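Local coordinates for protein NADPH-quinone reductase (PDB 3HA2) that probably transfers electrons from NAD(P)H to quinones through a bound FMN, its flavodoxin-like domain making up this chain, at residues Q44-L49 against T80-G85; P19-A24 against H143-L148. All coordinates share one frame; numbering follows the deposited sequence.

Contact 1 (Q44-L49 against T80-G85). With SO4 (sulfate ion), chain D.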
ATOM      1  N   GLN A  44       7.476  14.950  15.936  1.00 23.01           N
ATOM      2  CA  GLN A  44       8.774  14.289  16.116  1.00 23.43           C
ATOM      3  C   GLN A  44       9.237  13.577  14.849  1.00 22.65           C
ATOM      4  O   GLN A  44      10.415  13.666  14.500  1.00 22.20           O
ATOM      5  CB  GLN A  44       8.799  13.344  17.330  1.00 24.11           C
ATOM      6  CG  GLN A  44       9.953  12.286  17.340  1.00 28.09           C
ATOM      7  CD  GLN A  44      11.393  12.831  17.536  1.00 34.04           C
ATOM      8  OE1 GLN A  44      11.816  13.830  16.922  1.00 34.74           O
ATOM      9  NE2 GLN A  44      12.170  12.125  18.370  1.00 35.23           N
ATOM     10  N   GLU A  45       8.320  12.884  14.169  1.00 21.40           N
ATOM     11  CA  GLU A  45       8.639  12.221  12.910  1.00 21.01           C
ATOM     12  C   GLU A  45       9.041  13.237  11.833  1.00 20.87           C
ATOM     13  O   GLU A  45      10.027  13.032  11.100  1.00 20.57           O
ATOM     14  CB  GLU A  45       7.463  11.354  12.426  1.00 20.84           C
ATOM     15  CG  GLU A  45       7.056  10.224  13.397  1.00 20.66           C
ATOM     16  CD  GLU A  45       8.145   9.163  13.589  1.00 22.61           C
ATOM     17  OE1 GLU A  45       8.800   8.789  12.589  1.00 21.92           O
ATOM     18  OE2 GLU A  45       8.334   8.695  14.743  1.00 23.28           O
ATOM     19  N   GLN A  46       8.291  14.338  11.740  1.00 20.60           N
ATOM     20  CA  GLN A  46       8.639  15.395  10.782  1.00 20.54           C
ATOM     21  C   GLN A  46       9.998  15.995  11.103  1.00 20.92           C
ATOM     22  O   GLN A  46      10.790  16.266  10.197  1.00 20.42           O
ATOM     23  CB  GLN A  46       7.559  16.479  10.742  1.00 21.13           C
ATOM     24  CG  GLN A  46       6.353  16.028   9.928  1.00 20.26           C
ATOM     25  CD  GLN A  46       5.235  17.051   9.912  1.00 22.63           C
ATOM     26  OE1 GLN A  46       5.337  18.094  10.539  1.00 20.64           O
ATOM     27  NE2 GLN A  46       4.145  16.733   9.218  1.00 22.45           N
ATOM     28  N   SER A  47      10.268  16.182  12.395  1.00 21.35           N
ATOM     29  CA  SER A  47      11.560  16.690  12.831  1.00 22.37           C
ATOM     30  C   SER A  47      12.702  15.793  12.364  1.00 22.03           C
ATOM     31  O   SER A  47      13.712  16.289  11.871  1.00 21.74           O
ATOM     32  CB  SER A  47      11.620  16.831  14.343  1.00 23.04           C
ATOM     33  OG  SER A  47      12.853  17.433  14.697  1.00 26.21           O
ATOM     34  N   LEU A  48      12.541  14.482  12.532  1.00 21.39           N
ATOM     35  CA  LEU A  48      13.582  13.540  12.103  1.00 21.36           C
ATOM     36  C   LEU A  48      13.797  13.588  10.597  1.00 21.85           C
ATOM     37  O   LEU A  48      14.935  13.563  10.121  1.00 22.13           O
ATOM     38  CB  LEU A  48      13.238  12.116  12.554  1.00 21.91           C
ATOM     39  CG  LEU A  48      13.334  11.850  14.060  1.00 22.36           C
ATOM     40  CD1 LEU A  48      12.836  10.433  14.347  1.00 22.04           C
ATOM     41  CD2 LEU A  48      14.776  12.014  14.555  1.00 23.01           C
ATOM     42  N   LEU A  49      12.711  13.662   9.834  1.00 21.62           N
ATOM     43  CA  LEU A  49      12.837  13.798   8.379  1.00 21.66           C
ATOM     44  C   LEU A  49      13.638  15.033   7.979  1.00 22.00           C
ATOM     45  O   LEU A  49      14.535  14.955   7.126  1.00 22.12           O
ATOM     46  CB  LEU A  49      11.471  13.824   7.711  1.00 20.77           C
ATOM     47  CG  LEU A  49      10.723  12.494   7.790  1.00 21.15           C
ATOM     48  CD1 LEU A  49       9.254  12.752   7.500  1.00 19.93           C
ATOM     49  CD2 LEU A  49      11.269  11.506   6.796  1.00 20.38           C
ATOM     50  N   THR A  80      -0.113  17.191   3.081  1.00 26.62           N
ATOM     51  CA  THR A  80      -0.005  18.119   1.964  1.00 28.15           C
ATOM     52  C   THR A  80       0.867  19.309   2.339  1.00 27.48           C
ATOM     53  O   THR A  80       1.761  19.687   1.572  1.00 27.87           O
ATOM     54  CB  THR A  80      -1.406  18.602   1.548  1.00 29.02           C
ATOM     55  OG1 THR A  80      -2.174  17.457   1.172  1.00 32.35           O
ATOM     56  CG2 THR A  80      -1.340  19.558   0.389  1.00 30.85           C
ATOM     57  N   LYS A  81       0.605  19.884   3.520  1.00 26.86           N
ATOM     58  CA  LYS A  81       1.299  21.080   4.027  1.00 27.68           C
ATOM     59  C   LYS A  81       2.807  20.860   4.163  1.00 26.49           C
ATOM     60  O   LYS A  81       3.605  21.749   3.876  1.00 26.37           O
ATOM     61  CB  LYS A  81       0.712  21.483   5.393  1.00 27.17           C
ATOM     62  CG  LYS A  81       1.099  22.881   5.904  1.00 31.00           C
ATOM     63  CD  LYS A  81       0.912  22.978   7.431  1.00 30.39           C
ATOM     64  CE  LYS A  81       0.658  24.394   7.935  1.00 34.41           C
ATOM     65  NZ  LYS A  81       1.310  25.499   7.163  1.00 37.37           N
ATOM     66  N   PHE A  82       3.191  19.667   4.597  1.00 25.23           N
ATOM     67  CA  PHE A  82       4.596  19.363   4.874  1.00 24.41           C
ATOM     68  C   PHE A  82       5.326  18.863   3.620  1.00 24.49           C
ATOM     69  O   PHE A  82       6.349  19.434   3.207  1.00 24.25           O
ATOM     70  CB  PHE A  82       4.666  18.341   6.019  1.00 23.74           C
ATOM     71  CG  PHE A  82       6.061  17.911   6.386  1.00 22.26           C
ATOM     72  CD1 PHE A  82       6.897  18.744   7.121  1.00 21.96           C
ATOM     73  CD2 PHE A  82       6.518  16.639   6.047  1.00 22.09           C
ATOM     74  CE1 PHE A  82       8.190  18.343   7.479  1.00 21.41           C
ATOM     75  CE2 PHE A  82       7.815  16.225   6.393  1.00 21.69           C
ATOM     76  CZ  PHE A  82       8.642  17.067   7.124  1.00 23.13           C
ATOM     77  N   ALA A  83       4.774  17.822   3.005  1.00 23.79           N
ATOM     78  CA  ALA A  83       5.445  17.094   1.931  1.00 24.34           C
ATOM     79  C   ALA A  83       5.290  17.743   0.565  1.00 24.62           C
ATOM     80  O   ALA A  83       6.131  17.543  -0.310  1.00 24.54           O
ATOM     81  CB  ALA A  83       4.966  15.652   1.898  1.00 24.38           C
ATOM     82  N   THR A  84       4.213  18.515   0.389  1.00 25.53           N
ATOM     83  CA  THR A  84       4.000  19.302  -0.842  1.00 26.26           C
ATOM     84  C   THR A  84       3.636  20.742  -0.464  1.00 26.94           C
ATOM     85  O   THR A  84       4.405  21.404   0.231  1.00 26.36           O
ATOM     86  CB  THR A  84       2.962  18.622  -1.782  1.00 26.46           C
ATOM     87  OG1 THR A  84       1.723  18.424  -1.092  1.00 26.10           O
ATOM     88  CG2 THR A  84       3.491  17.243  -2.260  1.00 26.62           C
ATOM     89  N   GLY A  85       2.462  21.200  -0.889  1.00 27.91           N
ATOM     90  CA  GLY A  85       1.953  22.544  -0.550  1.00 29.44           C
ATOM     91  C   GLY A  85       2.935  23.620  -0.948  1.00 30.56           C
ATOM     92  O   GLY A  85       3.410  23.647  -2.092  1.00 31.17           O
TER
HETATM   93  S   SO4 D 179      -3.038  18.233   5.107  1.00 56.95           S
HETATM   94  O1  SO4 D 179      -4.310  18.669   4.517  1.00 56.07           O
HETATM   95  O2  SO4 D 179      -3.271  17.865   6.510  1.00 55.66           O
HETATM   96  O3  SO4 D 179      -2.570  17.029   4.405  1.00 55.55           O
HETATM   97  O4  SO4 D 179      -2.048  19.323   5.019  1.00 52.01           O

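Contact 2 (P19-A24 against H143-L148)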
ATOM      1  N   PRO A  19      17.429  -7.544  14.096  1.00 32.06           N
ATOM      2  CA  PRO A  19      18.665  -7.330  14.839  1.00 31.69           C
ATOM      3  C   PRO A  19      19.936  -7.398  13.985  1.00 31.09           C
ATOM      4  O   PRO A  19      20.918  -6.727  14.312  1.00 30.74           O
ATOM      5  CB  PRO A  19      18.660  -8.459  15.882  1.00 31.98           C
ATOM      6  CG  PRO A  19      17.221  -8.823  16.028  1.00 32.22           C
ATOM      7  CD  PRO A  19      16.640  -8.656  14.670  1.00 32.18           C
ATOM      8  N   PHE A  20      19.925  -8.201  12.917  1.00 30.52           N
ATOM      9  CA  PHE A  20      21.098  -8.315  12.029  1.00 30.02           C
ATOM     10  C   PHE A  20      21.379  -6.962  11.373  1.00 28.83           C
ATOM     11  O   PHE A  20      22.528  -6.547  11.244  1.00 27.32           O
ATOM     12  CB  PHE A  20      20.864  -9.338  10.905  1.00 31.08           C
ATOM     13  CG  PHE A  20      20.944 -10.779  11.337  1.00 32.79           C
ATOM     14  CD1 PHE A  20      22.143 -11.478  11.249  1.00 35.29           C
ATOM     15  CD2 PHE A  20      19.802 -11.456  11.764  1.00 34.33           C
ATOM     16  CE1 PHE A  20      22.227 -12.822  11.624  1.00 35.95           C
ATOM     17  CE2 PHE A  20      19.869 -12.801  12.132  1.00 34.13           C
ATOM     18  CZ  PHE A  20      21.087 -13.485  12.065  1.00 35.38           C
ATOM     19  N   PHE A  21      20.310  -6.307  10.925  1.00 27.73           N
ATOM     20  CA  PHE A  21      20.404  -5.033  10.213  1.00 27.35           C
ATOM     21  C   PHE A  21      20.778  -3.897  11.171  1.00 26.92           C
ATOM     22  O   PHE A  21      21.613  -3.049  10.855  1.00 25.82           O
ATOM     23  CB  PHE A  21      19.098  -4.770   9.457  1.00 27.76           C
ATOM     24  CG  PHE A  21      18.922  -5.668   8.256  1.00 28.31           C
ATOM     25  CD1 PHE A  21      19.279  -5.226   6.993  1.00 29.82           C
ATOM     26  CD2 PHE A  21      18.467  -6.977   8.402  1.00 31.51           C
ATOM     27  CE1 PHE A  21      19.162  -6.054   5.878  1.00 29.99           C
ATOM     28  CE2 PHE A  21      18.345  -7.817   7.297  1.00 30.91           C
ATOM     29  CZ  PHE A  21      18.690  -7.349   6.031  1.00 31.28           C
ATOM     30  N   LYS A  22      20.185  -3.910  12.359  1.00 26.76           N
ATOM     31  CA  LYS A  22      20.502  -2.907  13.363  1.00 27.23           C
ATOM     32  C   LYS A  22      21.983  -3.038  13.700  1.00 27.04           C
ATOM     33  O   LYS A  22      22.719  -2.045  13.692  1.00 26.85           O
ATOM     34  CB  LYS A  22      19.609  -3.086  14.604  1.00 27.29           C
ATOM     35  CG  LYS A  22      19.799  -2.065  15.732  1.00 28.23           C
ATOM     36  CD  LYS A  22      19.015  -2.527  16.974  1.00 29.12           C
ATOM     37  CE  LYS A  22      18.767  -1.439  17.998  1.00 33.18           C
ATOM     38  NZ  LYS A  22      20.012  -0.790  18.493  1.00 35.27           N
ATOM     39  N   ALA A  23      22.436  -4.268  13.956  1.00 27.13           N
ATOM     40  CA  ALA A  23      23.833  -4.481  14.321  1.00 27.55           C
ATOM     41  C   ALA A  23      24.782  -4.007  13.224  1.00 27.59           C
ATOM     42  O   ALA A  23      25.880  -3.545  13.516  1.00 27.12           O
ATOM     43  CB  ALA A  23      24.102  -5.953  14.671  1.00 27.87           C
ATOM     44  N   ALA A  24      24.337  -4.104  11.969  1.00 27.43           N
ATOM     45  CA  ALA A  24      25.180  -3.790  10.816  1.00 27.55           C
ATOM     46  C   ALA A  24      25.495  -2.300  10.672  1.00 27.86           C
ATOM     47  O   ALA A  24      26.520  -1.926  10.096  1.00 28.32           O
ATOM     48  CB  ALA A  24      24.546  -4.327   9.538  1.00 27.18           C
ATOM     49  N   HIS A 143      15.502 -11.107   0.112  1.00 24.69           N
ATOM     50  CA  HIS A 143      14.667 -12.289  -0.065  1.00 24.33           C
ATOM     51  C   HIS A 143      15.162 -13.471   0.778  1.00 24.35           C
ATOM     52  O   HIS A 143      16.276 -13.951   0.582  1.00 23.36           O
ATOM     53  CB  HIS A 143      14.636 -12.686  -1.534  1.00 24.71           C
ATOM     54  CG  HIS A 143      13.987 -11.681  -2.427  1.00 26.59           C
ATOM     55  ND1 HIS A 143      14.701 -10.918  -3.326  1.00 28.96           N
ATOM     56  CD2 HIS A 143      12.692 -11.334  -2.584  1.00 25.53           C
ATOM     57  CE1 HIS A 143      13.873 -10.138  -3.994  1.00 24.93           C
ATOM     58  NE2 HIS A 143      12.647 -10.374  -3.570  1.00 29.64           N
ATOM     59  N   GLN A 144      14.330 -13.898   1.730  1.00 24.58           N
ATOM     60  CA  GLN A 144      14.591 -15.097   2.573  1.00 25.30           C
ATOM     61  C   GLN A 144      15.879 -14.963   3.377  1.00 24.99           C
ATOM     62  O   GLN A 144      16.683 -15.900   3.466  1.00 25.43           O
ATOM     63  CB  GLN A 144      14.579 -16.379   1.735  1.00 25.45           C
ATOM     64  CG  GLN A 144      13.229 -16.625   1.035  1.00 26.02           C
ATOM     65  CD  GLN A 144      13.192 -17.901   0.193  1.00 26.60           C
ATOM     66  OE1 GLN A 144      14.189 -18.324  -0.387  1.00 27.40           O
ATOM     67  NE2 GLN A 144      12.020 -18.521   0.134  1.00 29.17           N
ATOM     68  N   PHE A 145      16.057 -13.794   3.992  1.00 25.17           N
ATOM     69  CA  PHE A 145      17.313 -13.491   4.662  1.00 24.24           C
ATOM     70  C   PHE A 145      17.753 -14.583   5.626  1.00 24.44           C
ATOM     71  O   PHE A 145      18.925 -14.957   5.643  1.00 24.51           O
ATOM     72  CB  PHE A 145      17.257 -12.170   5.420  1.00 24.99           C
ATOM     73  CG  PHE A 145      18.532 -11.851   6.134  1.00 23.58           C
ATOM     74  CD1 PHE A 145      19.588 -11.238   5.461  1.00 24.88           C
ATOM     75  CD2 PHE A 145      18.699 -12.197   7.465  1.00 25.77           C
ATOM     76  CE1 PHE A 145      20.786 -10.955   6.125  1.00 24.01           C
ATOM     77  CE2 PHE A 145      19.901 -11.939   8.127  1.00 25.74           C
ATOM     78  CZ  PHE A 145      20.946 -11.316   7.449  1.00 24.65           C
ATOM     79  N   LEU A 146      16.821 -15.079   6.431  1.00 24.21           N
ATOM     80  CA  LEU A 146      17.181 -16.053   7.477  1.00 24.91           C
ATOM     81  C   LEU A 146      17.583 -17.413   6.925  1.00 24.49           C
ATOM     82  O   LEU A 146      18.209 -18.191   7.636  1.00 24.58           O
ATOM     83  CB  LEU A 146      16.041 -16.237   8.493  1.00 25.24           C
ATOM     84  CG  LEU A 146      15.778 -15.086   9.465  1.00 27.22           C
ATOM     85  CD1 LEU A 146      14.545 -15.424  10.289  1.00 30.61           C
ATOM     86  CD2 LEU A 146      16.986 -14.813  10.364  1.00 27.19           C
ATOM     87  N   TYR A 147      17.206 -17.682   5.674  1.00 24.69           N
ATOM     88  CA  TYR A 147      17.508 -18.961   5.016  1.00 24.55           C
ATOM     89  C   TYR A 147      18.865 -18.947   4.310  1.00 24.67           C
ATOM     90  O   TYR A 147      19.424 -20.008   4.013  1.00 24.59           O
ATOM     91  CB  TYR A 147      16.384 -19.356   4.032  1.00 24.18           C
ATOM     92  CG  TYR A 147      16.711 -20.624   3.279  1.00 23.81           C
ATOM     93  CD1 TYR A 147      16.706 -21.857   3.934  1.00 23.97           C
ATOM     94  CD2 TYR A 147      17.104 -20.588   1.929  1.00 23.58           C
ATOM     95  CE1 TYR A 147      17.048 -23.025   3.274  1.00 22.61           C
ATOM     96  CE2 TYR A 147      17.467 -21.760   1.260  1.00 22.82           C
ATOM     97  CZ  TYR A 147      17.423 -22.970   1.940  1.00 23.12           C
ATOM     98  OH  TYR A 147      17.783 -24.131   1.305  1.00 22.94           O
ATOM     99  N   LEU A 148      19.407 -17.754   4.057  1.00 25.07           N
ATOM    100  CA  LEU A 148      20.653 -17.619   3.293  1.00 26.56           C
ATOM    101  C   LEU A 148      21.815 -18.223   4.059  1.00 27.26           C
ATOM    102  O   LEU A 148      21.829 -18.168   5.288  1.00 27.52           O
ATOM    103  CB  LEU A 148      20.961 -16.144   3.011  1.00 26.20           C
ATOM    104  CG  LEU A 148      19.944 -15.272   2.282  1.00 27.58           C
ATOM    105  CD1 LEU A 148      20.468 -13.833   2.256  1.00 28.15           C
ATOM    106  CD2 LEU A 148      19.669 -15.782   0.874  1.00 30.10           C
TER

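Contact 1 (Q44-L49 against T80-G85)
Gln46 lies flat on the ring of Phe82 in a buried amide-on-aromatic stack, where helix 42-50 meets the short helix 80-83 beyond the end of helix 68-77. Amide and ring planes are only 5° apart. The methylene CG of Gln46 sits 3.6 Å from the centroid of the Phe82 ring, almost on its normal, a CH-pi contact over the face. From there the chain runs on, extended (chi2 178°), back across the ring toward its root, bringing Gln46 NE2 within 3.6 Å of Phe82 CG. The same NE2 donates to the backbone carbonyl of Val77, which probably fixes the amide's rotation. Leu49 adds a smaller contact, its CD1 3.9 Å from Phe82 CE2. Phe82 reaches both because CG stands anti to its backbone N (chi1 179°), sending the ring out toward helix 42-50. With an alanine here, Gln46 would probably lose the face it lies on and a gap would open beside Leu49. At the start of helix 80-83, the amides of Thr80 and Lys81 hold a sulfate, with Thr80 N 2.8 Å from sulfate O3; at its end Thr84 OG1 bonds back to Thr80 O at 2.9 Å. Ala83 and Thr84 pack on Trp63 of the second subunit, at the interface. The contact joins two helical pieces of a flavodoxin-like alpha/beta fold.

Contact 2 (P19-A24 against H143-L148)
Phe145 meets Phe20 and Phe21 in a three-ring aromatic cluster, two neighbouring side chains of helix 18-25 receiving one from the loop after strand 135-143. Toward Phe20 it presents its edge: Phe145 CE2 stands over the face of the Phe20 ring, displaced toward the rim and 3.6 Å from Phe20 CG. The two planes are inclined at 65°, with centroids 5.1 Å apart, a T-shaped pair. Toward Phe21 the roles are exchanged. Here Phe145 offers its face, and the edge of Phe21 comes down on it, CE2 over the ring centre and Phe21 CZ 4.0 Å from Phe145 CD1. This second edge-to-face pair departs further from perpendicular, its planes at 55°. Leu146 extends the contact outward, its CD2 3.9 Å from Phe20 CE2.

The loop backbone helps to place Phe145. A chi1 of 179° swings the Phe145 ring out of the turn toward the helix, and the turn is drawn together by Tyr147 N donating to Gln144 O at 2.9 Å. Farther out, helix 150-165 packs against the cluster through Leu156, which touches both Phe21 and Phe145, while Tyr160 makes another edge-to-face pair with Phe21. Gln153 of that helix donates to Phe145 O, tying the loop to the helix that follows it. The Leu146 side chain also touches Asn16 and Thr17, just ahead of helix 18-25. Between the two segments the chemistry is wholly apolar, implying that ring shape and the alternation of edge and face, rather than polar bonds, join this loop to helix 18-25.

How the contacts relate
Contact 1 and contact 2 lie on opposite sides of the chain's centre, their own centres 30 Å apart and their nearest atoms about 14 Å apart, so neither touches the other. In sequence, contact 1 is nested inside the long loop that contact 2 closes between helix 18-25 and the turn after strand 135-143, an outermost strand of the parallel sheet. Each has a sulfate nearby, probably from the crystallisation liquor. The one about 4 Å from the side chain of Leu146 lies near the loop from strand 3-7 into helix 18-25, where flavodoxin-like proteins commonly bind the flavin phosphate, so contact 2 is probably the nearer to the cofactor site.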